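Local coordinates for pathogenicity island protein (Staphylococcus aureus subsp. aureus, PDB 3HL6), which is of unknown function and is the ORF9 product of pathogenicity island 3, probably a mobile genetic element, at residues His56-Phe68 with Glu175-Glu187. Residues are numbered along the deposited sequence; the frame is centred on the assembly and turned at random.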
ATOM      1  N   HIS B  56     -15.286  -3.623 -12.343  1.00 50.38           N
ATOM      2  CA  HIS B  56     -16.399  -4.570 -12.369  1.00 51.65           C
ATOM      3  C   HIS B  56     -15.870  -5.858 -12.940  1.00 52.55           C
ATOM      4  O   HIS B  56     -15.104  -5.858 -13.905  1.00 52.14           O
ATOM      5  CB  HIS B  56     -17.608  -4.032 -13.171  1.00 50.82           C
ATOM      6  CG  HIS B  56     -17.403  -4.040 -14.648  1.00 51.40           C
ATOM      7  ND1 HIS B  56     -17.040  -2.912 -15.357  1.00 51.50           N
ATOM      8  CD2 HIS B  56     -17.486  -5.045 -15.555  1.00 49.75           C
ATOM      9  CE1 HIS B  56     -16.897  -3.222 -16.635  1.00 48.95           C
ATOM     10  NE2 HIS B  56     -17.159  -4.510 -16.776  1.00 51.18           N
ATOM     11  N   VAL B  57     -16.238  -6.967 -12.323  1.00 54.55           N
ATOM     12  CA  VAL B  57     -15.861  -8.242 -12.906  1.00 56.39           C
ATOM     13  C   VAL B  57     -16.579  -8.317 -14.227  1.00 58.15           C
ATOM     14  O   VAL B  57     -17.653  -7.744 -14.419  1.00 57.46           O
ATOM     15  CB  VAL B  57     -16.220  -9.475 -12.039  1.00 56.32           C
ATOM     16  CG1 VAL B  57     -15.578  -9.366 -10.671  1.00 55.40           C
ATOM     17  CG2 VAL B  57     -17.722  -9.641 -11.931  1.00 55.60           C
ATOM     18  N   TYR B  58     -15.963  -9.012 -15.162  1.00 60.83           N
ATOM     19  CA  TYR B  58     -16.464  -8.999 -16.501  1.00 63.30           C
ATOM     20  C   TYR B  58     -17.577 -10.049 -16.608  1.00 64.32           C
ATOM     21  O   TYR B  58     -17.397 -11.186 -16.204  1.00 64.25           O
ATOM     22  CB  TYR B  58     -15.294  -9.222 -17.437  1.00 63.78           C
ATOM     23  CG  TYR B  58     -15.638  -9.897 -18.719  1.00 66.24           C
ATOM     24  CD1 TYR B  58     -15.982  -9.152 -19.842  1.00 68.22           C
ATOM     25  CD2 TYR B  58     -15.597 -11.280 -18.818  1.00 67.56           C
ATOM     26  CE1 TYR B  58     -16.292  -9.769 -21.030  1.00 70.01           C
ATOM     27  CE2 TYR B  58     -15.897 -11.900 -19.992  1.00 70.82           C
ATOM     28  CZ  TYR B  58     -16.245 -11.142 -21.095  1.00 70.59           C
ATOM     29  OH  TYR B  58     -16.550 -11.778 -22.262  1.00 72.96           O
ATOM     30  N   ILE B  59     -18.750  -9.632 -17.071  1.00 66.36           N
ATOM     31  CA  ILE B  59     -19.851 -10.560 -17.331  1.00 68.61           C
ATOM     32  C   ILE B  59     -20.191 -10.609 -18.825  1.00 70.63           C
ATOM     33  O   ILE B  59     -20.488  -9.575 -19.451  1.00 70.74           O
ATOM     34  CB  ILE B  59     -21.147 -10.195 -16.561  1.00 68.50           C
ATOM     35  CG1 ILE B  59     -20.846  -9.536 -15.199  1.00 67.73           C
ATOM     36  CG2 ILE B  59     -22.093 -11.411 -16.480  1.00 67.56           C
ATOM     37  CD1 ILE B  59     -20.589 -10.487 -14.071  1.00 66.04           C
ATOM     38  N   LYS B  60     -20.148 -11.825 -19.386  1.00 72.96           N
ATOM     39  CA  LYS B  60     -20.228 -12.017 -20.844  1.00 75.54           C
ATOM     40  C   LYS B  60     -21.636 -11.755 -21.386  1.00 76.49           C
ATOM     41  O   LYS B  60     -21.819 -10.931 -22.301  1.00 76.69           O
ATOM     42  CB  LYS B  60     -19.780 -13.437 -21.214  1.00 75.72           C
ATOM     43  CG  LYS B  60     -20.447 -14.519 -20.360  1.00 77.46           C
ATOM     44  CD  LYS B  60     -19.987 -14.400 -18.868  1.00 80.09           C
ATOM     45  CE  LYS B  60     -21.031 -15.082 -17.958  1.00 79.39           C
ATOM     46  NZ  LYS B  60     -22.415 -14.595 -18.291  1.00 80.03           N
ATOM     47  N   ASP B  61     -22.621 -12.456 -20.805  1.00 77.88           N
ATOM     48  CA  ASP B  61     -24.031 -12.314 -21.190  1.00 79.10           C
ATOM     49  C   ASP B  61     -24.507 -10.879 -21.035  1.00 79.27           C
ATOM     50  O   ASP B  61     -25.343 -10.400 -21.810  1.00 79.57           O
ATOM     51  CB  ASP B  61     -24.916 -13.226 -20.324  1.00 79.78           C
ATOM     52  CG  ASP B  61     -24.591 -14.715 -20.522  1.00 81.95           C
ATOM     53  OD1 ASP B  61     -23.969 -15.067 -21.562  1.00 83.62           O
ATOM     54  OD2 ASP B  61     -24.949 -15.532 -19.635  1.00 84.12           O
ATOM     55  N   CYS B  62     -23.958 -10.203 -20.023  1.00 78.99           N
ATOM     56  CA  CYS B  62     -24.628  -9.081 -19.387  1.00 78.65           C
ATOM     57  C   CYS B  62     -23.993  -7.761 -19.786  1.00 77.70           C
ATOM     58  O   CYS B  62     -22.778  -7.596 -19.680  1.00 78.13           O
ATOM     59  CB  CYS B  62     -24.556  -9.260 -17.866  1.00 78.79           C
ATOM     60  SG  CYS B  62     -25.190  -7.861 -16.909  1.00 82.37           S
ATOM     61  N   LYS B  63     -24.824  -6.822 -20.237  1.00 76.56           N
ATOM     62  CA  LYS B  63     -24.414  -5.432 -20.437  1.00 75.62           C
ATOM     63  C   LYS B  63     -24.178  -4.737 -19.090  1.00 74.89           C
ATOM     64  O   LYS B  63     -25.065  -4.723 -18.231  1.00 74.71           O
ATOM     65  CB  LYS B  63     -25.491  -4.670 -21.225  1.00 75.69           C
ATOM     66  CG  LYS B  63     -24.945  -3.615 -22.177  1.00 76.33           C
ATOM     67  CD  LYS B  63     -26.068  -2.719 -22.713  1.00 77.21           C
ATOM     68  CE  LYS B  63     -25.485  -1.279 -22.968  1.00 76.69           C
ATOM     69  NZ  LYS B  63     -26.580  -0.364 -23.454  1.00 76.28           N
ATOM     70  N   VAL B  64     -22.989  -4.167 -18.904  1.00 73.68           N
ATOM     71  CA  VAL B  64     -22.664  -3.478 -17.658  1.00 72.26           C
ATOM     72  C   VAL B  64     -22.961  -2.000 -17.779  1.00 71.18           C
ATOM     73  O   VAL B  64     -22.377  -1.324 -18.611  1.00 71.37           O
ATOM     74  CB  VAL B  64     -21.186  -3.650 -17.287  1.00 72.63           C
ATOM     75  CG1 VAL B  64     -20.900  -5.111 -16.862  1.00 72.10           C
ATOM     76  CG2 VAL B  64     -20.288  -3.195 -18.463  1.00 72.39           C
ATOM     77  N   ARG B  65     -23.871  -1.506 -16.945  1.00 70.07           N
ATOM     78  CA  ARG B  65     -24.218  -0.083 -16.904  1.00 68.87           C
ATOM     79  C   ARG B  65     -23.769   0.544 -15.597  1.00 67.24           C
ATOM     80  O   ARG B  65     -24.075   1.702 -15.302  1.00 67.39           O
ATOM     81  CB  ARG B  65     -25.731   0.120 -17.080  1.00 69.52           C
ATOM     82  CG  ARG B  65     -26.133   1.581 -17.436  1.00 72.21           C
ATOM     83  CD  ARG B  65     -25.090   2.277 -18.359  1.00 75.64           C
ATOM     84  NE  ARG B  65     -24.754   3.638 -17.926  1.00 77.79           N
ATOM     85  CZ  ARG B  65     -25.374   4.738 -18.363  1.00 79.21           C
ATOM     86  NH1 ARG B  65     -26.367   4.639 -19.254  1.00 79.35           N
ATOM     87  NH2 ARG B  65     -25.006   5.938 -17.911  1.00 77.16           N
ATOM     88  N   GLN B  66     -23.025  -0.230 -14.821  1.00 65.32           N
ATOM     89  CA  GLN B  66     -22.735   0.110 -13.437  1.00 63.33           C
ATOM     90  C   GLN B  66     -21.383  -0.492 -13.033  1.00 61.77           C
ATOM     91  O   GLN B  66     -21.221  -1.707 -12.992  1.00 61.91           O
ATOM     92  CB  GLN B  66     -23.861  -0.406 -12.548  1.00 63.16           C
ATOM     93  CG  GLN B  66     -23.666  -0.177 -11.076  1.00 64.66           C
ATOM     94  CD  GLN B  66     -23.857   1.269 -10.672  1.00 65.26           C
ATOM     95  OE1 GLN B  66     -22.979   2.105 -10.888  1.00 65.73           O
ATOM     96  NE2 GLN B  66     -24.999   1.569 -10.068  1.00 64.80           N
ATOM     97  N   SER B  67     -20.403   0.360 -12.769  1.00 59.68           N
ATOM     98  CA  SER B  67     -19.153  -0.082 -12.152  1.00 58.12           C
ATOM     99  C   SER B  67     -19.057   0.314 -10.666  1.00 56.45           C
ATOM    100  O   SER B  67     -19.978   0.912 -10.130  1.00 55.90           O
ATOM    101  CB  SER B  67     -17.967   0.481 -12.919  1.00 57.87           C
ATOM    102  OG  SER B  67     -17.242  -0.575 -13.493  1.00 59.73           O
ATOM    103  N   PHE B  68     -17.943  -0.020 -10.017  1.00 54.43           N
ATOM    104  CA  PHE B  68     -17.803   0.194  -8.580  1.00 52.26           C
ATOM    105  C   PHE B  68     -16.499   0.881  -8.252  1.00 51.34           C
ATOM    106  O   PHE B  68     -15.445   0.467  -8.709  1.00 51.28           O
ATOM    107  CB  PHE B  68     -17.942  -1.131  -7.829  1.00 52.34           C
ATOM    108  CG  PHE B  68     -19.138  -1.910  -8.258  1.00 51.45           C
ATOM    109  CD1 PHE B  68     -20.361  -1.700  -7.634  1.00 48.91           C
ATOM    110  CD2 PHE B  68     -19.060  -2.784  -9.360  1.00 49.92           C
ATOM    111  CE1 PHE B  68     -21.480  -2.378  -8.069  1.00 51.65           C
ATOM    112  CE2 PHE B  68     -20.159  -3.480  -9.796  1.00 47.32           C
ATOM    113  CZ  PHE B  68     -21.375  -3.288  -9.166  1.00 50.55           C
ATOM    114  N   GLU B 175     -17.421 -16.656  -7.935  1.00 53.18           N
ATOM    115  CA  GLU B 175     -18.794 -16.753  -8.396  1.00 52.44           C
ATOM    116  C   GLU B 175     -19.672 -15.781  -7.586  1.00 52.31           C
ATOM    117  O   GLU B 175     -20.492 -15.045  -8.145  1.00 52.41           O
ATOM    118  CB  GLU B 175     -19.276 -18.200  -8.285  1.00 52.70           C
ATOM    119  CG  GLU B 175     -20.665 -18.475  -8.883  1.00 54.96           C
ATOM    120  CD  GLU B 175     -20.728 -18.197 -10.390  1.00 58.94           C
ATOM    121  OE1 GLU B 175     -19.641 -18.020 -11.006  1.00 59.52           O
ATOM    122  OE2 GLU B 175     -21.866 -18.160 -10.950  1.00 59.88           O
ATOM    123  N   GLY B 176     -19.486 -15.766  -6.268  1.00 51.42           N
ATOM    124  CA  GLY B 176     -20.149 -14.782  -5.408  1.00 50.49           C
ATOM    125  C   GLY B 176     -20.115 -13.341  -5.872  1.00 49.69           C
ATOM    126  O   GLY B 176     -21.147 -12.675  -5.935  1.00 49.23           O
ATOM    127  N   LEU B 177     -18.931 -12.840  -6.193  1.00 49.59           N
ATOM    128  CA  LEU B 177     -18.811 -11.447  -6.615  1.00 49.35           C
ATOM    129  C   LEU B 177     -19.470 -11.204  -7.986  1.00 50.43           C
ATOM    130  O   LEU B 177     -20.048 -10.135  -8.244  1.00 50.43           O
ATOM    131  CB  LEU B 177     -17.351 -11.004  -6.602  1.00 48.31           C
ATOM    132  CG  LEU B 177     -17.162  -9.515  -6.905  1.00 47.21           C
ATOM    133  CD1 LEU B 177     -17.890  -8.600  -5.852  1.00 45.99           C
ATOM    134  CD2 LEU B 177     -15.693  -9.184  -7.023  1.00 43.57           C
ATOM    135  N   LYS B 178     -19.401 -12.214  -8.848  1.00 51.08           N
ATOM    136  CA  LYS B 178     -19.984 -12.121 -10.163  1.00 52.32           C
ATOM    137  C   LYS B 178     -21.517 -12.060 -10.115  1.00 52.67           C
ATOM    138  O   LYS B 178     -22.115 -11.240 -10.825  1.00 52.18           O
ATOM    139  CB  LYS B 178     -19.478 -13.290 -11.028  1.00 53.35           C
ATOM    140  CG  LYS B 178     -20.144 -13.448 -12.354  1.00 54.94           C
ATOM    141  CD  LYS B 178     -19.185 -14.086 -13.354  1.00 60.10           C
ATOM    142  CE  LYS B 178     -19.956 -14.542 -14.609  1.00 61.93           C
ATOM    143  NZ  LYS B 178     -19.086 -14.910 -15.767  1.00 64.88           N
ATOM    144  N   LEU B 179     -22.148 -12.884  -9.273  1.00 52.94           N
ATOM    145  CA  LEU B 179     -23.623 -12.903  -9.184  1.00 54.42           C
ATOM    146  C   LEU B 179     -24.205 -11.623  -8.570  1.00 55.46           C
ATOM    147  O   LEU B 179     -25.294 -11.146  -8.921  1.00 55.50           O
ATOM    148  CB  LEU B 179     -24.118 -14.086  -8.352  1.00 54.48           C
ATOM    149  CG  LEU B 179     -23.666 -15.519  -8.629  1.00 55.20           C
ATOM    150  CD1 LEU B 179     -23.706 -16.363  -7.342  1.00 53.31           C
ATOM    151  CD2 LEU B 179     -24.535 -16.134  -9.718  1.00 55.03           C
ATOM    152  N   VAL B 180     -23.478 -11.086  -7.615  1.00 56.47           N
ATOM    153  CA  VAL B 180     -23.886  -9.856  -6.996  1.00 57.60           C
ATOM    154  C   VAL B 180     -23.681  -8.720  -7.987  1.00 57.98           C
ATOM    155  O   VAL B 180     -24.538  -7.853  -8.120  1.00 57.63           O
ATOM    156  CB  VAL B 180     -23.098  -9.647  -5.698  1.00 57.61           C
ATOM    157  CG1 VAL B 180     -23.315  -8.309  -5.203  1.00 58.71           C
ATOM    158  CG2 VAL B 180     -23.591 -10.688  -4.619  1.00 58.87           C
ATOM    159  N   THR B 181     -22.564  -8.722  -8.711  1.00 58.68           N
ATOM    160  CA  THR B 181     -22.342  -7.605  -9.614  1.00 60.27           C
ATOM    161  C   THR B 181     -23.266  -7.686 -10.831  1.00 60.62           C
ATOM    162  O   THR B 181     -23.642  -6.668 -11.399  1.00 60.62           O
ATOM    163  CB  THR B 181     -20.851  -7.407 -10.024  1.00 60.05           C
ATOM    164  OG1 THR B 181     -20.380  -8.556 -10.696  1.00 63.53           O
ATOM    165  CG2 THR B 181     -19.990  -7.278  -8.822  1.00 60.61           C
ATOM    166  N   GLU B 182     -23.666  -8.893 -11.200  1.00 61.35           N
ATOM    167  CA  GLU B 182     -24.648  -9.047 -12.265  1.00 62.36           C
ATOM    168  C   GLU B 182     -26.027  -8.539 -11.865  1.00 62.53           C
ATOM    169  O   GLU B 182     -26.641  -7.719 -12.562  1.00 62.33           O
ATOM    170  CB  GLU B 182     -24.754 -10.507 -12.711  1.00 62.39           C
ATOM    171  CG  GLU B 182     -25.672 -10.673 -13.899  1.00 64.61           C
ATOM    172  CD  GLU B 182     -25.789 -12.121 -14.371  1.00 69.31           C
ATOM    173  OE1 GLU B 182     -25.158 -13.028 -13.768  1.00 69.17           O
ATOM    174  OE2 GLU B 182     -26.535 -12.347 -15.355  1.00 71.21           O
ATOM    175  N   PHE B 183     -26.513  -9.050 -10.743  1.00 63.00           N
ATOM    176  CA  PHE B 183     -27.825  -8.709 -10.234  1.00 63.61           C
ATOM    177  C   PHE B 183     -28.098  -7.218 -10.252  1.00 64.81           C
ATOM    178  O   PHE B 183     -29.226  -6.783 -10.463  1.00 64.88           O
ATOM    179  CB  PHE B 183     -27.944  -9.232  -8.819  1.00 62.86           C
ATOM    180  CG  PHE B 183     -29.236  -8.888  -8.141  1.00 62.57           C
ATOM    181  CD1 PHE B 183     -29.262  -7.964  -7.091  1.00 60.98           C
ATOM    182  CD2 PHE B 183     -30.416  -9.520  -8.503  1.00 61.28           C
ATOM    183  CE1 PHE B 183     -30.445  -7.668  -6.435  1.00 60.74           C
ATOM    184  CE2 PHE B 183     -31.612  -9.219  -7.847  1.00 62.52           C
ATOM    185  CZ  PHE B 183     -31.626  -8.292  -6.810  1.00 60.28           C
ATOM    186  N   VAL B 184     -27.066  -6.424 -10.030  1.00 66.42           N
ATOM    187  CA  VAL B 184     -27.265  -4.994  -9.914  1.00 68.00           C
ATOM    188  C   VAL B 184     -27.240  -4.215 -11.238  1.00 69.51           C
ATOM    189  O   VAL B 184     -27.793  -3.116 -11.315  1.00 69.40           O
ATOM    190  CB  VAL B 184     -26.289  -4.394  -8.892  1.00 67.73           C
ATOM    191  CG1 VAL B 184     -26.257  -2.898  -9.024  1.00 67.39           C
ATOM    192  CG2 VAL B 184     -26.712  -4.803  -7.495  1.00 66.84           C
ATOM    193  N   GLN B 185     -26.608  -4.768 -12.268  1.00 71.80           N
ATOM    194  CA  GLN B 185     -26.824  -4.286 -13.629  1.00 74.56           C
ATOM    195  C   GLN B 185     -28.289  -4.511 -13.979  1.00 77.06           C
ATOM    196  O   GLN B 185     -28.705  -5.646 -14.214  1.00 78.12           O
ATOM    197  CB  GLN B 185     -25.941  -5.035 -14.630  1.00 73.94           C
ATOM    198  CG  GLN B 185     -24.482  -5.192 -14.220  1.00 73.12           C
ATOM    199  CD  GLN B 185     -23.830  -3.871 -13.884  1.00 72.09           C
ATOM    200  OE1 GLN B 185     -24.058  -2.873 -14.564  1.00 70.33           O
ATOM    201  NE2 GLN B 185     -23.020  -3.855 -12.825  1.00 70.64           N
ATOM    202  N   ASP B 186     -29.099  -3.462 -13.979  1.00 79.80           N
ATOM    203  CA  ASP B 186     -30.526  -3.693 -13.708  1.00 82.45           C
ATOM    204  C   ASP B 186     -31.276  -4.457 -14.789  1.00 83.96           C
ATOM    205  O   ASP B 186     -31.163  -4.164 -15.994  1.00 84.39           O
ATOM    206  CB  ASP B 186     -31.256  -2.396 -13.384  1.00 82.82           C
ATOM    207  CG  ASP B 186     -31.725  -2.354 -11.949  1.00 84.43           C
ATOM    208  OD1 ASP B 186     -31.746  -3.442 -11.299  1.00 83.91           O
ATOM    209  OD2 ASP B 186     -32.068  -1.237 -11.486  1.00 85.66           O
ATOM    210  N   GLU B 187     -32.045  -5.447 -14.333  1.00 85.44           N
ATOM    211  CA  GLU B 187     -33.172  -5.951 -15.095  1.00 86.92           C
ATOM    212  C   GLU B 187     -34.453  -5.219 -14.682  1.00 87.51           C
ATOM    213  O   GLU B 187     -35.568  -5.726 -14.921  1.00 87.90           O
ATOM    214  CB  GLU B 187     -33.349  -7.443 -14.842  1.00 87.27           C
ATOM    215  CG  GLU B 187     -32.096  -8.273 -15.061  1.00 88.92           C
ATOM    216  CD  GLU B 187     -32.366  -9.766 -14.926  1.00 91.03           C
ATOM    217  OE1 GLU B 187     -33.562 -10.164 -14.936  1.00 92.68           O
ATOM    218  OE2 GLU B 187     -31.387 -10.542 -14.814  1.00 90.69           O
TER
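Val57, at the end of strand 52-57, meets Lys178 of helix 171-184 with their CA atoms 6.3 Å apart, and the connection to strand 68-71 then follows the helix toward its C-terminal end, Cys62 lying by Glu182 and Val64 by Gln185. The two methyls of Val57 divide between neighbouring helix residues: CG1 packs on Leu177 CD2 at 3.7 Å, while CG2 lies over the backbone of Lys178 and beside the Thr181 hydroxyl. Ile59 sets CD1 3.5 Å from Lys178 CG, lying against the aliphatic part of a lysine chain that runs extended from a CG anti to the backbone N (chi1 171°). Farther along, Cys62 SG rests against Gln185 CB at 3.7 Å.

With CG beside the backbone N (chi1 -46°) and a bend at chi2, Gln185, just beyond the helix, brings its amide to the backbone of the loop. Its OE1 accepts the Arg65 N-H at 2.8 Å, the donor tilted 27° from the carbonyl plane. On the other branch, NE2 gives one bond to Gln66 O, 2.8 Å away on a lone pair of that carbonyl, and a second to Thr181 O one helical turn back. Phe68 reaches Thr181 CG2 with CE2, and its ring stacks with Tyr160 of helix 152-163, whose OH also bonds Val57 N.

Three bonds, one at OE1 and two at NE2, should hold the buried amide of Gln185 against rotation; its partners are backbone groups of loop and helix, tying the strand connection to the helix end, while Val57, Ile59 and Phe68 make the apolar part of the contact.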